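Local structure of Wnt inhibitor of Dorsal protein (Drosophila melanogaster, 4KRR) at residues 171-176 and 187-192; 64-69 and 102-107; 18-23 and 32-37; 123-128 and 159-164; 24-29 and 55-60. The protein probably acts as a secreted Wnt ligand that binds frizzled seven-transmembrane receptors and so alters gene expression. All coordinates share one frame; numbering follows the deposited sequence.

Contacts 2, 3, 4 and 5 lie in the buried helical part of the domain, whereas contact 1 is a surface contact with its centre about 18 Å from the centre of the chain. Helix 53-75 serves both contacts 2 and 5, and helix 8-26 both contacts 3 and 5; contacts 3 and 5 interlock, with centres about 6 Å apart. Contact 4 touches contact 2 through Val-67 and Leu-126, and reaches contact 1 through Ala-124 and Leu-191. The chemistry changes accordingly: mainly methyl groups meet in contacts 1 and 4, methyl groups meet a tyrosine ring in contact 2, contact 3 centres on a disulfide with apolar and sulfur-aromatic packing beside it, and contact 5 combines an edge-to-face ring pair with a water bridge.

Contact 1. Residues 171-176 and 187-192; sequences DAIQLE and QNIPLD
The main chain of Ile-173, which meets Ile-189 through its side chain, is hydrogen-bonded to both Leu-194 and Phe-196; Leu-175, the other residue facing Ile-189, is bonded to Phe-196 in the same way. These bonds belong to the short parallel pair of strands 173-174 and 195-196, and none of them crosses to residues 187-192. Between the two segments there is no hydrogen bond, and both close approaches join apolar side chains; the contact is small, burying 122 Å² in total. Leu-175 and Ile-189 reach toward each other tip to tip, with CD2 of Leu-175 lying 3.9 Å from CD1 of Ile-189. Ile-189 manages this by carrying CG1 beside its backbone N (chi1 -63°) and continuing in an extended line to CD1. Its other branch then serves Ile-173, whose CD1 comes within 4.4 Å of CG2 of Ile-189, a looser approach. Backbones stay well apart: the nearest CA atoms, those of Ile-173 and Ile-189, are separated by 9.2 Å, so side-chain length spans the gap. All three residues are partly exposed and also touch a crystal neighbour. In this N-terminal domain-linker fragment the loop 187-192 lies between the two strands in sequence. Ile-184 and Val-195 touch both Leu-175 and Ile-189, while His-117 of helix 113-127 meets Ile-189, and Leu-191 packs on Arg-120 and Ala-124 of that same helix.

Contact 2. Residues 64-69 and 102-107; sequences AAIVHT and EQYEKH
Tyr-104 of helix 97-107 lays its ring against Ile-66 and Val-67 of helix 53-75, within the Wnt N-terminal helical domain. The aliphatic-aromatic contacts centre on CD2 of Tyr-104. CG2 of Ile-66 sits at the ring edge, near the ring plane, 4.1 Å from CD2 of Tyr-104. CG2 of Val-67 approaches obliquely and comes closer, at 3.8 Å from the same CD2, also brushing CG and CB of the tyrosine. Both aliphatic side chains cross that of Tyr-104 at about a right angle. The ring is delivered by its first torsion, which puts CG opposite the backbone N (chi1 -176°) and carries it away from helix 97-107 over the 7.0 Å between the CA atoms of Val-67 and Tyr-104. All three residues are buried, and Met-63 and Phe-108 add further packing around the ring.

Polar interactions do not cross between the segments. Tyr-104 OH instead bonds to a glycerol, probably from the crystallisation liquor. Within helix 53-75, the carbonyl O of Ala-65 accepts two bonds from opposite faces of its plane: one from Thr-69 N, the other from Thr-69 OG1 at 2.7 Å from Ala-65 O.

Contact 3. Residues 18-23 and 32-37; sequences QALDSC and WNCPSQ
A disulfide seen in this structure, Cys-23 to Cys-34, ties helix 8-26 to the loop that leads into helix 36-44. The two SG atoms are 2.0 Å apart, and the CA atoms of Cys-23 and Cys-34 lie 6.1 Å from each other. The torsion about the S-S bond is 119°, positive and wider than unstrained disulfides prefer. Both cysteines hold SG opposite their backbone N (chi1 -180° at Cys-23), so each side chain runs outward to meet the other between the two backbones. Cys-34 itself has left-handed backbone angles, and its side chain points toward the helix.

Trp-32 adds a sulfur-aromatic contact: CH2 of Trp-32 is 3.8 Å from SG of Cys-23, which stands oblique to the ring, 61° off its normal. The indole also folds back on its own loop, with the N of Cys-34 lying 3.7 Å above the ring centre and CD of Pro-35 over the same face nearer the rim. Its NE1 is hydrogen-bonded to OD2 of Asp-38, which holds the indole to the start of helix 36-44. Wnt proteins are cysteine-rich and secreted, and here one of their disulfides joins two successive elements of the N-terminal helical domain, closing a short loop. Pro-35 occupies the N-cap position, and Ser-36 begins the second helix.

One turn before the cysteine, Leu-20 extends the contact. Its CD1 reaches to 4.1 Å from CA of Ser-36 and lies 4.3 Å from SG of Cys-34, while Phe-39 packs against both Leu-20 and the cysteines.

Contact 4. Residues 123-128 and 159-164; sequences GALLQR and EAIAQD
This is a buried helix-helix contact deep in the helical domain, where Leu-125 and Leu-126, close to the C-terminal end of helix 113-127, meet Ile-161 and Asp-164 of helix 158-170. It belongs to the helical bundle of the Wnt N-terminal domain. The segment axes run roughly antiparallel, at 137°, and approach no closer than 11.1 Å, a wide spacing that branched side chains must fill. The nearest CA atoms, of Leu-126 and Ile-161, are 7.7 Å apart. The touching groups are largely apolar, and no hydrogen bond passes between the segments.

Leu-125 divides its two methyl groups between partners a helical turn apart. CD2 touches CG2 of Ile-161 at 3.9 Å, and CD1 lies 3.9 Å from CB of Asp-164; in both pairs the side chains cross obliquely. Asp-164 thus contributes its apolar CB at the border of the contact, and its OD2 sits beside the same methyl while forming a salt bridge with NZ of Lys-156. The guanidinium of Arg-128 lies over CA of Leu-125 and does not reach the carboxylate. Val-67 of helix 53-75 and Leu-101 of helix 97-107 pack against Leu-126, joining this contact to two more helices.

Ile-161 takes both leucines. Its CG2, set opposite the backbone N, meets CD2 of each, and the side chain of Leu-126 crosses at about a right angle, its CD2 lying 4.0 Å from both CG2 and CD1 of Ile-161.

Contact 5. Residues 24-29 and 55-60; sequences QQSFQW and DVYVAA
Phe-27 directs the edge of its ring onto one face of Tyr-57; CE1 of Tyr-57 lies in plane at that phenylalanine edge, while a water lies in plane at the tyrosine's rim. The geometry is that of an edge-to-face aromatic pair within the helical bundle of the Wnt N-terminal domain: the ring centroids are 4.8 Å apart and the planes are inclined at 61°. CE1 of Phe-27 is the leading atom, 3.4 Å from CE2 of Tyr-57 and displaced from the ring centre toward its rim.

The two rings come from widely separated backbones, as the CA atoms of Phe-27 and Tyr-57 are 10.9 Å apart. Phe-27 is the first residue beyond the helical conformation at the end of helix 8-26, and Tyr-57 lies on helix 53-75. The tyrosine places CG opposite its backbone N (chi1 170°), sending the ring out from its helix until its side chain slides past that of Phe-27 in the opposite direction. Phe-27 also makes edge-to-face pairs with Trp-32 and Tyr-169, so the phenylalanine joins an aromatic cluster that includes the tryptophan beside the Cys-23 to Cys-34 disulfide.

A water bridges the polar groups beside the pair. Ser-26 OG is hydrogen-bonded to the carbonyl O of Ser-22 in the preceding helical turn. The same OG shares a 2.9 Å hydrogen bond with the water, which makes a second one, of 2.6 Å, with OH of Tyr-57.

Contact 1. Residues 171-176 and 187-192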
# COMPACT_ATOMS: atom_id res chain seq x y z
N ASP A 171 10.49 -8.18 -9.23
CA ASP A 171 10.50 -9.64 -9.15
C ASP A 171 9.13 -10.25 -9.44
O ASP A 171 8.88 -11.41 -9.09
CB ASP A 171 10.98 -10.09 -7.77
CG ASP A 171 12.41 -9.65 -7.48
OD1 ASP A 171 13.22 -9.60 -8.43
OD2 ASP A 171 12.71 -9.35 -6.31
N ALA A 172 8.25 -9.48 -10.06
CA ALA A 172 6.89 -9.92 -10.35
C ALA A 172 6.86 -11.12 -11.29
O ALA A 172 7.73 -11.27 -12.16
CB ALA A 172 6.07 -8.78 -10.92
N ILE A 173 5.86 -11.98 -11.12
CA ILE A 173 5.72 -13.17 -11.94
C ILE A 173 4.67 -12.98 -13.02
O ILE A 173 3.54 -12.56 -12.74
CB ILE A 173 5.31 -14.39 -11.09
CG1 ILE A 173 6.26 -14.56 -9.91
CG2 ILE A 173 5.26 -15.65 -11.95
CD1 ILE A 173 5.85 -15.66 -8.95
N GLN A 174 5.03 -13.29 -14.26
CA GLN A 174 4.08 -13.21 -15.36
C GLN A 174 3.29 -14.50 -15.50
O GLN A 174 3.86 -15.59 -15.46
CB GLN A 174 4.79 -12.87 -16.67
CG GLN A 174 3.82 -12.56 -17.81
CD GLN A 174 4.50 -11.89 -18.99
OE1 GLN A 174 5.72 -11.78 -19.03
NE2 GLN A 174 3.70 -11.44 -19.95
N LEU A 175 1.98 -14.36 -15.65
CA LEU A 175 1.10 -15.51 -15.76
C LEU A 175 0.62 -15.69 -17.19
O LEU A 175 0.30 -14.71 -17.87
CB LEU A 175 -0.10 -15.34 -14.83
CG LEU A 175 0.21 -15.08 -13.35
CD1 LEU A 175 -1.09 -14.93 -12.56
CD2 LEU A 175 1.07 -16.19 -12.77
N GLU A 176 0.57 -16.93 -17.64
CA GLU A 176 0.06 -17.24 -18.96
C GLU A 176 -1.15 -18.17 -18.86
O GLU A 176 -1.11 -19.17 -18.14
CB GLU A 176 1.15 -17.88 -19.81
CG GLU A 176 0.74 -18.16 -21.25
CD GLU A 176 1.87 -18.74 -22.07
OE1 GLU A 176 3.00 -18.84 -21.55
OE2 GLU A 176 1.63 -19.09 -23.25
N GLN A 187 -2.13 -20.65 -1.32
CA GLN A 187 -0.87 -21.37 -1.10
C GLN A 187 -0.29 -21.97 -2.38
O GLN A 187 0.49 -22.92 -2.32
CB GLN A 187 -1.02 -22.44 -0.02
CG GLN A 187 -1.09 -21.89 1.40
CD GLN A 187 -0.24 -22.68 2.37
OE1 GLN A 187 0.48 -22.11 3.19
NE2 GLN A 187 -0.32 -24.00 2.29
N ASN A 188 -0.66 -21.42 -3.53
CA ASN A 188 -0.07 -21.83 -4.79
C ASN A 188 1.05 -20.87 -5.20
O ASN A 188 2.20 -21.26 -5.32
CB ASN A 188 -1.12 -21.92 -5.89
CG ASN A 188 -0.53 -22.26 -7.25
OD1 ASN A 188 -0.77 -21.56 -8.23
ND2 ASN A 188 0.25 -23.33 -7.30
N ILE A 189 0.68 -19.61 -5.39
CA ILE A 189 1.67 -18.56 -5.65
C ILE A 189 2.01 -17.88 -4.33
O ILE A 189 1.11 -17.50 -3.58
CB ILE A 189 1.14 -17.52 -6.66
CG1 ILE A 189 0.89 -18.19 -8.02
CG2 ILE A 189 2.12 -16.36 -6.81
CD1 ILE A 189 0.46 -17.23 -9.10
N PRO A 190 3.31 -17.73 -4.04
CA PRO A 190 3.77 -17.10 -2.79
C PRO A 190 3.16 -15.72 -2.57
O PRO A 190 2.97 -14.96 -3.53
CB PRO A 190 5.30 -16.99 -2.99
CG PRO A 190 5.53 -17.25 -4.46
CD PRO A 190 4.44 -18.17 -4.88
N LEU A 191 2.87 -15.40 -1.32
CA LEU A 191 2.18 -14.16 -0.97
C LEU A 191 3.11 -12.95 -0.99
O LEU A 191 2.67 -11.82 -0.78
CB LEU A 191 1.51 -14.30 0.40
CG LEU A 191 0.18 -13.56 0.58
CD1 LEU A 191 -0.85 -14.06 -0.42
CD2 LEU A 191 -0.33 -13.73 2.01
N ASP A 192 4.39 -13.18 -1.25
CA ASP A 192 5.35 -12.09 -1.34
C ASP A 192 5.74 -11.82 -2.79
O ASP A 192 6.71 -11.12 -3.07
CB ASP A 192 6.60 -12.38 -0.49
CG ASP A 192 7.36 -13.60 -0.97
OD1 ASP A 192 6.76 -14.45 -1.66
OD2 ASP A 192 8.57 -13.70 -0.67

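Contact 2. Residues 64-69 and 102-107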
# COMPACT_ATOMS: atom_id res chain seq x y z
N ALA A 64 -1.45 0.54 -1.00
CA ALA A 64 -0.55 0.61 0.15
C ALA A 64 -0.58 1.99 0.80
O ALA A 64 -0.56 2.10 2.03
CB ALA A 64 0.87 0.24 -0.26
N ALA A 65 -0.62 3.03 -0.03
CA ALA A 65 -0.61 4.40 0.48
C ALA A 65 -1.92 4.75 1.16
O ALA A 65 -1.94 5.49 2.14
CB ALA A 65 -0.33 5.37 -0.65
N ILE A 66 -3.02 4.21 0.65
CA ILE A 66 -4.33 4.45 1.23
C ILE A 66 -4.45 3.77 2.58
O ILE A 66 -4.95 4.36 3.55
CB ILE A 66 -5.46 3.98 0.28
CG1 ILE A 66 -5.49 4.85 -0.98
CG2 ILE A 66 -6.81 4.02 0.98
CD1 ILE A 66 -6.53 4.43 -1.99
N VAL A 67 -3.99 2.52 2.66
CA VAL A 67 -4.02 1.76 3.90
C VAL A 67 -3.06 2.35 4.94
O VAL A 67 -3.39 2.43 6.13
CB VAL A 67 -3.70 0.26 3.66
CG1 VAL A 67 -3.61 -0.49 4.98
CG2 VAL A 67 -4.77 -0.37 2.76
N HIS A 68 -1.89 2.77 4.49
CA HIS A 68 -0.91 3.42 5.35
C HIS A 68 -1.50 4.70 5.94
O HIS A 68 -1.33 5.00 7.12
CB HIS A 68 0.37 3.74 4.57
CG HIS A 68 1.50 4.23 5.42
ND1 HIS A 68 1.59 5.53 5.86
CD2 HIS A 68 2.59 3.59 5.90
CE1 HIS A 68 2.69 5.68 6.58
NE2 HIS A 68 3.32 4.52 6.62
N THR A 69 -2.20 5.46 5.10
CA THR A 69 -2.84 6.70 5.53
C THR A 69 -3.95 6.41 6.54
O THR A 69 -4.05 7.07 7.57
CB THR A 69 -3.42 7.48 4.34
OG1 THR A 69 -2.37 7.81 3.42
CG2 THR A 69 -4.10 8.76 4.81
N GLU A 102 -9.03 -4.37 6.54
CA GLU A 102 -10.39 -4.90 6.51
C GLU A 102 -11.39 -3.85 6.04
O GLU A 102 -12.30 -4.14 5.27
CB GLU A 102 -10.78 -5.45 7.89
CG GLU A 102 -10.00 -6.69 8.32
CD GLU A 102 -10.23 -7.07 9.77
OE1 GLU A 102 -10.81 -6.24 10.51
OE2 GLU A 102 -9.83 -8.18 10.17
N GLN A 103 -11.21 -2.61 6.50
CA GLN A 103 -12.04 -1.50 6.03
C GLN A 103 -11.78 -1.24 4.55
O GLN A 103 -12.67 -0.79 3.82
CB GLN A 103 -11.79 -0.24 6.85
CG GLN A 103 -12.07 -0.40 8.34
CD GLN A 103 -12.53 0.89 8.99
OE1 GLN A 103 -13.12 1.76 8.35
NE2 GLN A 103 -12.26 1.03 10.29
N TYR A 104 -10.56 -1.52 4.11
CA TYR A 104 -10.21 -1.37 2.70
C TYR A 104 -10.93 -2.42 1.86
O TYR A 104 -11.49 -2.11 0.81
CB TYR A 104 -8.70 -1.48 2.50
CG TYR A 104 -8.25 -1.23 1.07
CD1 TYR A 104 -8.22 -2.27 0.14
CD2 TYR A 104 -7.87 0.03 0.65
CE1 TYR A 104 -7.83 -2.05 -1.16
CE2 TYR A 104 -7.47 0.26 -0.66
CZ TYR A 104 -7.45 -0.79 -1.56
OH TYR A 104 -7.06 -0.57 -2.86
N GLU A 105 -10.91 -3.67 2.33
CA GLU A 105 -11.53 -4.77 1.60
C GLU A 105 -13.05 -4.66 1.64
O GLU A 105 -13.75 -5.28 0.84
CB GLU A 105 -11.08 -6.12 2.17
CG GLU A 105 -11.46 -7.32 1.31
CD GLU A 105 -11.03 -8.64 1.92
OE1 GLU A 105 -10.43 -8.63 3.02
OE2 GLU A 105 -11.28 -9.69 1.29
N LYS A 106 -13.56 -3.87 2.58
CA LYS A 106 -14.99 -3.62 2.66
C LYS A 106 -15.40 -2.58 1.63
O LYS A 106 -16.31 -2.80 0.84
CB LYS A 106 -15.36 -3.11 4.05
CG LYS A 106 -16.31 -4.02 4.82
CD LYS A 106 -15.56 -5.09 5.59
CE LYS A 106 -16.43 -5.68 6.68
NZ LYS A 106 -15.65 -6.57 7.59
N HIS A 107 -14.70 -1.45 1.64
CA HIS A 107 -15.00 -0.35 0.73
C HIS A 107 -14.72 -0.77 -0.70
O HIS A 107 -15.64 -0.93 -1.50
CB HIS A 107 -14.17 0.89 1.09
CG HIS A 107 -14.56 2.11 0.32
ND1 HIS A 107 -15.80 2.70 0.44
CD2 HIS A 107 -13.87 2.87 -0.56
CE1 HIS A 107 -15.86 3.77 -0.34
NE2 HIS A 107 -14.70 3.89 -0.96

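Contact 3. Residues 18-23 and 32-37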
# COMPACT_ATOMS: atom_id res chain seq x y z
N GLN A 18 0.32 10.74 -1.99
CA GLN A 18 1.52 10.10 -1.46
C GLN A 18 2.02 9.02 -2.41
O GLN A 18 3.22 8.90 -2.66
CB GLN A 18 1.23 9.50 -0.08
CG GLN A 18 2.37 8.67 0.50
CD GLN A 18 3.62 9.49 0.78
OE1 GLN A 18 4.55 9.51 -0.03
NE2 GLN A 18 3.64 10.18 1.91
N ALA A 19 1.08 8.25 -2.95
CA ALA A 19 1.41 7.17 -3.87
C ALA A 19 2.06 7.70 -5.14
O ALA A 19 3.03 7.12 -5.64
CB ALA A 19 0.16 6.36 -4.21
N LEU A 20 1.52 8.80 -5.66
CA LEU A 20 2.07 9.44 -6.85
C LEU A 20 3.50 9.93 -6.64
O LEU A 20 4.36 9.76 -7.50
CB LEU A 20 1.18 10.60 -7.30
CG LEU A 20 1.69 11.42 -8.49
CD1 LEU A 20 1.82 10.56 -9.74
CD2 LEU A 20 0.77 12.61 -8.76
N ASP A 21 3.76 10.54 -5.49
CA ASP A 21 5.09 11.05 -5.18
C ASP A 21 6.11 9.92 -5.11
O ASP A 21 7.24 10.05 -5.59
CB ASP A 21 5.09 11.85 -3.88
CG ASP A 21 4.32 13.15 -4.00
OD1 ASP A 21 4.08 13.60 -5.15
OD2 ASP A 21 3.95 13.72 -2.96
N SER A 22 5.71 8.81 -4.50
CA SER A 22 6.59 7.65 -4.37
C SER A 22 6.81 7.00 -5.73
O SER A 22 7.92 6.55 -6.05
CB SER A 22 6.00 6.64 -3.39
OG SER A 22 5.95 7.17 -2.08
N CYS A 23 5.76 6.97 -6.54
CA CYS A 23 5.81 6.39 -7.87
C CYS A 23 6.74 7.18 -8.79
O CYS A 23 7.57 6.61 -9.49
CB CYS A 23 4.40 6.33 -8.46
SG CYS A 23 4.28 5.62 -10.12
N TRP A 32 9.18 4.39 -18.48
CA TRP A 32 7.91 4.78 -17.91
C TRP A 32 8.22 5.46 -16.58
O TRP A 32 8.39 4.80 -15.56
CB TRP A 32 7.00 3.57 -17.69
CG TRP A 32 5.66 3.94 -17.16
CD1 TRP A 32 4.61 4.45 -17.86
CD2 TRP A 32 5.22 3.84 -15.80
NE1 TRP A 32 3.55 4.68 -17.03
CE2 TRP A 32 3.90 4.31 -15.76
CE3 TRP A 32 5.82 3.40 -14.62
CZ2 TRP A 32 3.16 4.36 -14.58
CZ3 TRP A 32 5.09 3.45 -13.44
CH2 TRP A 32 3.77 3.92 -13.43
N ASN A 33 8.32 6.79 -16.62
CA ASN A 33 8.71 7.55 -15.44
C ASN A 33 7.52 7.94 -14.57
O ASN A 33 7.55 8.98 -13.90
CB ASN A 33 9.51 8.79 -15.83
CG ASN A 33 8.74 9.72 -16.75
OD1 ASN A 33 7.77 9.31 -17.39
ND2 ASN A 33 9.18 10.97 -16.83
N CYS A 34 6.48 7.11 -14.59
CA CYS A 34 5.25 7.36 -13.84
C CYS A 34 4.69 8.77 -14.09
O CYS A 34 4.58 9.56 -13.15
CB CYS A 34 5.50 7.15 -12.34
SG CYS A 34 4.03 7.25 -11.29
N PRO A 35 4.35 9.08 -15.35
CA PRO A 35 3.78 10.41 -15.61
C PRO A 35 2.45 10.57 -14.89
O PRO A 35 1.65 9.63 -14.87
CB PRO A 35 3.57 10.42 -17.12
CG PRO A 35 3.47 8.99 -17.50
CD PRO A 35 4.38 8.25 -16.57
N SER A 36 2.22 11.74 -14.30
CA SER A 36 1.03 12.00 -13.49
C SER A 36 -0.27 11.69 -14.22
O SER A 36 -1.21 11.17 -13.62
CB SER A 36 1.03 13.44 -12.98
OG SER A 36 1.18 14.36 -14.04
N GLN A 37 -0.31 12.00 -15.51
CA GLN A 37 -1.51 11.76 -16.31
C GLN A 37 -1.85 10.28 -16.35
O GLN A 37 -3.00 9.89 -16.13
CB GLN A 37 -1.32 12.30 -17.73

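Contact 4. Residues 123-128 and 159-164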
# COMPACT_ATOMS: atom_id res chain seq x y z
N GLY A 123 -1.38 -6.58 1.25
CA GLY A 123 -1.88 -6.73 2.60
C GLY A 123 -0.86 -7.35 3.54
O GLY A 123 -0.63 -6.84 4.64
N ALA A 124 -0.25 -8.44 3.10
CA ALA A 124 0.75 -9.15 3.89
C ALA A 124 2.00 -8.30 4.12
O ALA A 124 2.61 -8.37 5.19
CB ALA A 124 1.13 -10.46 3.21
N LEU A 125 2.36 -7.51 3.13
CA LEU A 125 3.53 -6.63 3.23
C LEU A 125 3.33 -5.60 4.33
O LEU A 125 4.21 -5.40 5.17
CB LEU A 125 3.78 -5.92 1.90
CG LEU A 125 4.82 -4.80 1.97
CD1 LEU A 125 6.23 -5.36 2.13
CD2 LEU A 125 4.72 -3.90 0.75
N LEU A 126 2.18 -4.94 4.31
CA LEU A 126 1.85 -3.93 5.32
C LEU A 126 1.79 -4.52 6.72
O LEU A 126 2.03 -3.83 7.70
CB LEU A 126 0.53 -3.25 4.97
CG LEU A 126 0.55 -2.46 3.66
CD1 LEU A 126 -0.85 -2.03 3.27
CD2 LEU A 126 1.46 -1.25 3.79
N GLN A 127 1.46 -5.81 6.80
CA GLN A 127 1.39 -6.49 8.09
C GLN A 127 2.78 -6.77 8.64
O GLN A 127 2.98 -6.84 9.85
CB GLN A 127 0.59 -7.79 7.98
CG GLN A 127 -0.91 -7.56 7.87
CD GLN A 127 -1.68 -8.86 7.69
OE1 GLN A 127 -1.25 -9.76 6.97
NE2 GLN A 127 -2.83 -8.96 8.35
N ARG A 128 3.76 -6.93 7.75
CA ARG A 128 5.13 -7.15 8.17
C ARG A 128 5.97 -5.88 8.00
O ARG A 128 7.20 -5.94 7.98
CB ARG A 128 5.76 -8.32 7.42
CG ARG A 128 5.92 -8.11 5.93
CD ARG A 128 6.68 -9.25 5.29
NE ARG A 128 6.91 -9.01 3.87
CZ ARG A 128 6.08 -9.38 2.90
NH1 ARG A 128 4.95 -10.00 3.19
NH2 ARG A 128 6.38 -9.11 1.63
N GLU A 159 8.14 5.64 2.37
CA GLU A 159 9.23 5.53 1.41
C GLU A 159 9.89 4.15 1.46
O GLU A 159 10.34 3.63 0.44
CB GLU A 159 10.28 6.63 1.65
CG GLU A 159 9.71 8.04 1.75
CD GLU A 159 9.23 8.39 3.15
OE1 GLU A 159 10.08 8.60 4.04
OE2 GLU A 159 8.00 8.44 3.36
N ALA A 160 9.95 3.56 2.65
CA ALA A 160 10.54 2.24 2.82
C ALA A 160 9.63 1.15 2.28
O ALA A 160 10.08 0.20 1.64
CB ALA A 160 10.87 1.99 4.29
N ILE A 161 8.33 1.29 2.54
CA ILE A 161 7.32 0.39 1.99
C ILE A 161 7.31 0.49 0.46
O ILE A 161 7.18 -0.51 -0.24
CB ILE A 161 5.92 0.71 2.56
CG1 ILE A 161 5.92 0.50 4.08
CG2 ILE A 161 4.85 -0.15 1.89
CD1 ILE A 161 4.64 0.94 4.76
N ALA A 162 7.47 1.71 -0.05
CA ALA A 162 7.52 1.96 -1.49
C ALA A 162 8.69 1.25 -2.15
O ALA A 162 8.57 0.75 -3.27
CB ALA A 162 7.58 3.46 -1.76
N GLN A 163 9.83 1.20 -1.46
CA GLN A 163 11.00 0.50 -1.97
C GLN A 163 10.75 -1.00 -2.04
O GLN A 163 11.18 -1.67 -2.98
CB GLN A 163 12.24 0.81 -1.12
CG GLN A 163 13.49 0.06 -1.57
CD GLN A 163 13.78 0.22 -3.05
OE1 GLN A 163 13.76 1.34 -3.58
NE2 GLN A 163 14.04 -0.89 -3.73
N ASP A 164 10.05 -1.53 -1.04
CA ASP A 164 9.69 -2.94 -1.03
C ASP A 164 8.80 -3.28 -2.22
O ASP A 164 8.98 -4.31 -2.87
CB ASP A 164 8.97 -3.32 0.27
CG ASP A 164 9.88 -3.25 1.48
OD1 ASP A 164 11.11 -3.43 1.32
OD2 ASP A 164 9.38 -3.01 2.60

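Contact 5. Residues 24-29 and 55-60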
# COMPACT_ATOMS: atom_id res chain seq x y z
N GLN A 24 6.59 8.50 -8.79
CA GLN A 24 7.40 9.37 -9.64
C GLN A 24 8.86 9.38 -9.19
O GLN A 24 9.77 9.59 -9.99
CB GLN A 24 6.84 10.79 -9.67
CG GLN A 24 5.49 10.89 -10.38
CD GLN A 24 5.02 12.31 -10.58
OE1 GLN A 24 5.29 13.19 -9.76
NE2 GLN A 24 4.32 12.55 -11.68
N GLN A 25 9.09 9.17 -7.90
CA GLN A 25 10.44 9.15 -7.35
C GLN A 25 11.14 7.83 -7.68
O GLN A 25 12.32 7.81 -8.02
CB GLN A 25 10.40 9.38 -5.84
CG GLN A 25 11.74 9.20 -5.14
CD GLN A 25 11.65 9.52 -3.66
OE1 GLN A 25 10.87 10.37 -3.24
NE2 GLN A 25 12.45 8.82 -2.86
N SER A 26 10.40 6.73 -7.59
CA SER A 26 10.97 5.41 -7.85
C SER A 26 11.20 5.15 -9.34
O SER A 26 12.03 4.30 -9.70
CB SER A 26 10.08 4.31 -7.26
OG SER A 26 10.03 4.40 -5.85
N PHE A 27 10.49 5.87 -10.19
CA PHE A 27 10.56 5.64 -11.63
C PHE A 27 11.14 6.81 -12.41
O PHE A 27 11.13 6.80 -13.63
CB PHE A 27 9.18 5.27 -12.18
CG PHE A 27 8.75 3.87 -11.87
CD1 PHE A 27 8.14 3.57 -10.66
CD2 PHE A 27 8.97 2.85 -12.78
CE1 PHE A 27 7.76 2.27 -10.38
CE2 PHE A 27 8.58 1.56 -12.50
CZ PHE A 27 7.98 1.26 -11.30
N GLN A 28 11.65 7.81 -11.69
CA GLN A 28 12.14 9.03 -12.32
C GLN A 28 13.22 8.79 -13.38
O GLN A 28 13.41 9.62 -14.27
CB GLN A 28 12.68 10.00 -11.26
CG GLN A 28 13.81 9.42 -10.42
CD GLN A 28 14.37 10.42 -9.42
OE1 GLN A 28 14.57 11.59 -9.75
NE2 GLN A 28 14.61 9.96 -8.20
N TRP A 29 13.89 7.65 -13.29
CA TRP A 29 14.97 7.32 -14.22
C TRP A 29 14.55 6.35 -15.31
O TRP A 29 15.28 6.15 -16.28
CB TRP A 29 16.16 6.75 -13.45
CG TRP A 29 16.75 7.69 -12.45
CD1 TRP A 29 16.77 7.55 -11.09
CD2 TRP A 29 17.42 8.93 -12.72
NE1 TRP A 29 17.40 8.62 -10.50
CE2 TRP A 29 17.81 9.48 -11.49
CE3 TRP A 29 17.72 9.62 -13.90
CZ2 TRP A 29 18.49 10.69 -11.39
CZ3 TRP A 29 18.39 10.82 -13.80
CH2 TRP A 29 18.77 11.35 -12.56
N ASP A 55 0.65 -1.70 -14.40
CA ASP A 55 -0.70 -1.67 -13.84
C ASP A 55 -0.67 -2.21 -12.42
O ASP A 55 -1.28 -1.65 -11.51
CB ASP A 55 -1.66 -2.52 -14.67
CG ASP A 55 -1.92 -1.95 -16.05
OD1 ASP A 55 -2.15 -0.73 -16.16
OD2 ASP A 55 -1.90 -2.74 -17.02
N VAL A 56 0.06 -3.30 -12.25
CA VAL A 56 0.21 -3.96 -10.97
C VAL A 56 0.90 -3.06 -9.93
O VAL A 56 0.44 -2.98 -8.79
CB VAL A 56 0.99 -5.28 -11.12
CG1 VAL A 56 1.38 -5.86 -9.77
CG2 VAL A 56 0.16 -6.28 -11.92
N TYR A 57 1.97 -2.39 -10.33
CA TYR A 57 2.67 -1.51 -9.41
C TYR A 57 1.79 -0.35 -8.94
O TYR A 57 1.71 -0.07 -7.75
CB TYR A 57 3.96 -0.94 -10.02
CG TYR A 57 4.56 0.16 -9.17
CD1 TYR A 57 5.35 -0.15 -8.07
CD2 TYR A 57 4.30 1.50 -9.44
CE1 TYR A 57 5.89 0.86 -7.28
CE2 TYR A 57 4.83 2.50 -8.66
CZ TYR A 57 5.62 2.17 -7.58
OH TYR A 57 6.15 3.18 -6.80
N VAL A 58 1.14 0.31 -9.90
CA VAL A 58 0.32 1.48 -9.60
C VAL A 58 -0.80 1.15 -8.62
O VAL A 58 -1.03 1.88 -7.66
CB VAL A 58 -0.26 2.11 -10.89
CG1 VAL A 58 -1.24 3.22 -10.55
CG2 VAL A 58 0.87 2.65 -11.75
N ALA A 59 -1.49 0.04 -8.87
CA ALA A 59 -2.55 -0.41 -7.98
C ALA A 59 -2.00 -0.78 -6.61
O ALA A 59 -2.61 -0.49 -5.58
CB ALA A 59 -3.29 -1.60 -8.59
N ALA A 60 -0.83 -1.42 -6.60
CA ALA A 60 -0.18 -1.83 -5.35
C ALA A 60 0.26 -0.63 -4.51
O ALA A 60 -0.05 -0.56 -3.32
CB ALA A 60 1.02 -2.73 -5.65
O HOH W 1 7.98 2.50 -5.02